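Local coordinates for aminotransferase (Neisseria meningitidis Z2491, PDB 3JTX), which probably transfers amino groups between amino acids and keto acids with a pyridoxal phosphate cofactor, as in other class I and II aminotransferases, at residues L339-I351 against C384-R396. Numbering follows the deposited sequence.
Sequences LAFARNLWQKAAI and CVKAAEDIVSLYR
L345 and I391 meet where two helices of the C-terminal part of this aminotransferase, of the fold shared by class I and II pyridoxal-phosphate enzymes, pack at 111° between their N-to-C directions, a case of steeply crossed helices joined by aliphatic and aromatic side chains. The apolar layer divides the work of L345 between its two methyls: CD1 lies 3.6 Å from I391 CG1, while CD2 touches L394 CD1 and approaches the edge of the Y395 ring. I351 brings its CD1 within 3.9 Å of I391 CG1; the same I351 CD1 methyl also meets D390 CB and A387. Helix 294-314 packs against helix 384-394, V310 meeting C384 and I313 meeting V385 and A388.

The aromatic pair is oblique, with the F341 and Y395 ring centroids 4.5 Å apart and planes at 34°. F341 CG stands anti to the backbone N, which carries CE1 over one face of the Y395 ring, displaced from its centre.

Polar contacts centre on N344. A water bridges N344 ND2 and L394 O, and K348 NZ donates to N344 OD1 in the carbonyl plane, holding the amide's orientation. The same ND2 donates to Y395 OH at 3.1 Å, with an N-H...O angle of 159° and the hydroxyl oxygen close to the amide plane.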
# COMPACT_ATOMS: atom_id res chain seq x y z
N LEU A 339 -9.63 5.32 -34.05
CA LEU A 339 -10.82 4.59 -33.65
C LEU A 339 -11.24 3.62 -34.77
O LEU A 339 -11.48 2.44 -34.51
CB LEU A 339 -11.97 5.56 -33.36
CG LEU A 339 -13.22 4.97 -32.73
CD1 LEU A 339 -12.85 4.18 -31.45
CD2 LEU A 339 -14.20 6.11 -32.43
N ALA A 340 -11.31 4.12 -36.00
CA ALA A 340 -11.69 3.31 -37.15
C ALA A 340 -10.64 2.22 -37.41
O ALA A 340 -10.99 1.12 -37.80
CB ALA A 340 -11.89 4.18 -38.39
N PHE A 341 -9.37 2.54 -37.16
CA PHE A 341 -8.27 1.56 -37.26
C PHE A 341 -8.46 0.36 -36.31
O PHE A 341 -8.43 -0.79 -36.72
CB PHE A 341 -6.94 2.26 -36.98
CG PHE A 341 -5.73 1.52 -37.46
CD1 PHE A 341 -5.33 1.60 -38.78
CD2 PHE A 341 -4.97 0.77 -36.58
CE1 PHE A 341 -4.20 0.90 -39.23
CE2 PHE A 341 -3.83 0.09 -37.00
CZ PHE A 341 -3.45 0.15 -38.33
N ALA A 342 -8.67 0.66 -35.03
CA ALA A 342 -8.88 -0.39 -34.04
C ALA A 342 -10.14 -1.20 -34.35
O ALA A 342 -10.15 -2.43 -34.20
CB ALA A 342 -8.95 0.21 -32.63
N ARG A 343 -11.20 -0.52 -34.78
CA ARG A 343 -12.45 -1.20 -35.14
C ARG A 343 -12.25 -2.15 -36.32
O ARG A 343 -12.78 -3.26 -36.31
CB ARG A 343 -13.54 -0.18 -35.45
CG ARG A 343 -14.13 0.41 -34.18
CD ARG A 343 -15.13 1.50 -34.47
NE ARG A 343 -15.78 1.92 -33.23
CZ ARG A 343 -16.46 3.05 -33.06
NH1 ARG A 343 -16.58 3.95 -34.04
NH2 ARG A 343 -17.00 3.29 -31.88
N ASN A 344 -11.49 -1.73 -37.32
CA ASN A 344 -11.24 -2.58 -38.50
C ASN A 344 -10.38 -3.81 -38.16
O ASN A 344 -10.67 -4.94 -38.61
CB ASN A 344 -10.60 -1.74 -39.61
CG ASN A 344 -10.54 -2.46 -40.95
OD1 ASN A 344 -11.48 -3.16 -41.33
ND2 ASN A 344 -9.44 -2.29 -41.67
N LEU A 345 -9.35 -3.62 -37.35
CA LEU A 345 -8.49 -4.74 -36.95
C LEU A 345 -9.25 -5.78 -36.14
O LEU A 345 -8.98 -6.98 -36.26
CB LEU A 345 -7.28 -4.25 -36.14
CG LEU A 345 -6.22 -3.42 -36.88
CD1 LEU A 345 -4.92 -3.39 -36.07
CD2 LEU A 345 -5.98 -3.89 -38.27
N TRP A 346 -10.19 -5.31 -35.31
CA TRP A 346 -11.01 -6.20 -34.50
C TRP A 346 -12.01 -6.97 -35.35
O TRP A 346 -12.10 -8.20 -35.25
CB TRP A 346 -11.73 -5.42 -33.39
CG TRP A 346 -12.69 -6.25 -32.63
CD1 TRP A 346 -14.06 -6.14 -32.63
CD2 TRP A 346 -12.38 -7.32 -31.74
NE1 TRP A 346 -14.61 -7.07 -31.79
CE2 TRP A 346 -13.61 -7.80 -31.22
CE3 TRP A 346 -11.19 -7.92 -31.33
CZ2 TRP A 346 -13.67 -8.87 -30.33
CZ3 TRP A 346 -11.25 -8.98 -30.42
CH2 TRP A 346 -12.49 -9.45 -29.94
N GLN A 347 -12.74 -6.25 -36.20
CA GLN A 347 -13.77 -6.86 -37.03
C GLN A 347 -13.19 -7.82 -38.05
O GLN A 347 -13.80 -8.84 -38.35
CB GLN A 347 -14.60 -5.79 -37.76
CG GLN A 347 -15.78 -6.37 -38.58
CD GLN A 347 -16.50 -5.33 -39.42
OE1 GLN A 347 -16.16 -4.14 -39.39
NE2 GLN A 347 -17.50 -5.76 -40.18
N LYS A 348 -12.02 -7.49 -38.61
CA LYS A 348 -11.44 -8.31 -39.69
C LYS A 348 -10.48 -9.40 -39.21
O LYS A 348 -10.32 -10.39 -39.89
CB LYS A 348 -10.69 -7.44 -40.70
CG LYS A 348 -11.51 -6.36 -41.37
CD LYS A 348 -12.44 -6.90 -42.43
CE LYS A 348 -13.25 -5.78 -43.09
NZ LYS A 348 -12.47 -4.53 -43.40
N ALA A 349 -9.82 -9.19 -38.07
CA ALA A 349 -8.71 -10.09 -37.66
C ALA A 349 -8.69 -10.46 -36.18
O ALA A 349 -7.78 -11.16 -35.72
CB ALA A 349 -7.38 -9.47 -38.05
N ALA A 350 -9.69 -10.00 -35.43
CA ALA A 350 -9.73 -10.19 -33.98
C ALA A 350 -8.53 -9.58 -33.29
O ALA A 350 -8.17 -10.01 -32.20
CB ALA A 350 -9.87 -11.71 -33.61
N ILE A 351 -7.88 -8.60 -33.92
CA ILE A 351 -6.68 -8.00 -33.32
C ILE A 351 -7.10 -6.79 -32.48
O ILE A 351 -7.79 -5.90 -32.97
CB ILE A 351 -5.63 -7.57 -34.37
CG1 ILE A 351 -5.07 -8.79 -35.14
CG2 ILE A 351 -4.47 -6.80 -33.68
CD1 ILE A 351 -4.29 -8.41 -36.44
N CYS A 384 2.96 -12.18 -32.63
CA CYS A 384 3.24 -10.79 -33.01
C CYS A 384 3.49 -10.63 -34.51
O CYS A 384 2.98 -9.69 -35.14
CB CYS A 384 4.45 -10.22 -32.24
SG CYS A 384 4.13 -9.99 -30.49
N VAL A 385 4.30 -11.53 -35.06
CA VAL A 385 4.66 -11.51 -36.47
C VAL A 385 3.42 -11.72 -37.34
O VAL A 385 3.20 -10.99 -38.30
CB VAL A 385 5.72 -12.60 -36.78
CG1 VAL A 385 5.82 -12.88 -38.30
CG2 VAL A 385 7.06 -12.17 -36.22
N LYS A 386 2.61 -12.71 -36.98
CA LYS A 386 1.35 -12.94 -37.69
C LYS A 386 0.42 -11.73 -37.60
O LYS A 386 -0.23 -11.38 -38.57
CB LYS A 386 0.61 -14.16 -37.16
CG LYS A 386 -0.72 -14.36 -37.85
CD LYS A 386 -1.39 -15.66 -37.45
CE LYS A 386 -2.57 -15.95 -38.39
NZ LYS A 386 -3.71 -15.06 -38.12
N ALA A 387 0.33 -11.12 -36.42
CA ALA A 387 -0.47 -9.90 -36.26
C ALA A 387 0.03 -8.79 -37.20
O ALA A 387 -0.77 -8.14 -37.88
CB ALA A 387 -0.45 -9.44 -34.79
N ALA A 388 1.35 -8.61 -37.27
CA ALA A 388 1.93 -7.55 -38.10
C ALA A 388 1.59 -7.79 -39.58
O ALA A 388 1.19 -6.88 -40.29
CB ALA A 388 3.45 -7.46 -37.90
N GLU A 389 1.74 -9.03 -40.01
CA GLU A 389 1.39 -9.43 -41.37
C GLU A 389 -0.08 -9.20 -41.68
O GLU A 389 -0.42 -8.68 -42.74
CB GLU A 389 1.74 -10.91 -41.59
CG GLU A 389 3.24 -11.16 -41.67
CD GLU A 389 3.61 -12.63 -41.63
OE1 GLU A 389 2.72 -13.47 -41.34
OE2 GLU A 389 4.79 -12.95 -41.87
N ASP A 390 -0.95 -9.56 -40.75
CA ASP A 390 -2.39 -9.38 -40.94
C ASP A 390 -2.76 -7.90 -40.98
O ASP A 390 -3.59 -7.50 -41.80
CB ASP A 390 -3.18 -10.12 -39.85
CG ASP A 390 -3.05 -11.66 -39.97
OD1 ASP A 390 -2.64 -12.15 -41.04
OD2 ASP A 390 -3.35 -12.37 -38.99
N ILE A 391 -2.14 -7.08 -40.12
CA ILE A 391 -2.41 -5.64 -40.14
C ILE A 391 -2.01 -5.04 -41.51
O ILE A 391 -2.78 -4.30 -42.12
CB ILE A 391 -1.69 -4.90 -38.97
CG1 ILE A 391 -2.29 -5.32 -37.62
CG2 ILE A 391 -1.81 -3.37 -39.12
CD1 ILE A 391 -1.44 -4.98 -36.39
N VAL A 392 -0.81 -5.38 -41.98
CA VAL A 392 -0.30 -4.87 -43.25
C VAL A 392 -1.22 -5.21 -44.42
O VAL A 392 -1.50 -4.35 -45.27
CB VAL A 392 1.16 -5.35 -43.53
CG1 VAL A 392 1.53 -5.19 -45.01
CG2 VAL A 392 2.15 -4.62 -42.63
N SER A 393 -1.72 -6.44 -44.48
CA SER A 393 -2.56 -6.82 -45.63
C SER A 393 -3.90 -6.08 -45.63
O SER A 393 -4.47 -5.88 -46.69
CB SER A 393 -2.77 -8.34 -45.72
OG SER A 393 -3.37 -8.84 -44.55
N LEU A 394 -4.38 -5.66 -44.47
CA LEU A 394 -5.60 -4.84 -44.40
C LEU A 394 -5.38 -3.39 -44.83
O LEU A 394 -6.35 -2.68 -45.17
CB LEU A 394 -6.19 -4.85 -42.99
CG LEU A 394 -6.72 -6.18 -42.46
CD1 LEU A 394 -6.95 -6.08 -40.93
CD2 LEU A 394 -8.00 -6.60 -43.20
N TYR A 395 -4.13 -2.94 -44.81
CA TYR A 395 -3.79 -1.54 -45.16
C TYR A 395 -2.90 -1.43 -46.40
O TYR A 395 -2.32 -0.38 -46.65
CB TYR A 395 -3.23 -0.81 -43.91
CG TYR A 395 -4.37 -0.57 -42.95
CD1 TYR A 395 -4.74 -1.54 -42.02
CD2 TYR A 395 -5.16 0.56 -43.08
CE1 TYR A 395 -5.84 -1.35 -41.19
CE2 TYR A 395 -6.26 0.76 -42.26
CZ TYR A 395 -6.61 -0.20 -41.34
OH TYR A 395 -7.71 -0.00 -40.55
N ARG A 396 -2.82 -2.50 -47.18
CA ARG A 396 -2.11 -2.49 -48.47
C ARG A 396 -2.68 -1.44 -49.40
O ARG A 396 -3.90 -1.24 -49.45
CB ARG A 396 -2.23 -3.85 -49.18
CG ARG A 396 -1.27 -4.91 -48.70
CD ARG A 396 0.12 -4.68 -49.24
NE ARG A 396 1.07 -5.65 -48.70
CZ ARG A 396 2.39 -5.49 -48.67
NH1 ARG A 396 2.95 -4.38 -49.15
NH2 ARG A 396 3.16 -6.43 -48.14
OXT ARG A 396 -1.92 -0.81 -50.15
O HOH W 1 -8.98 -3.09 -44.48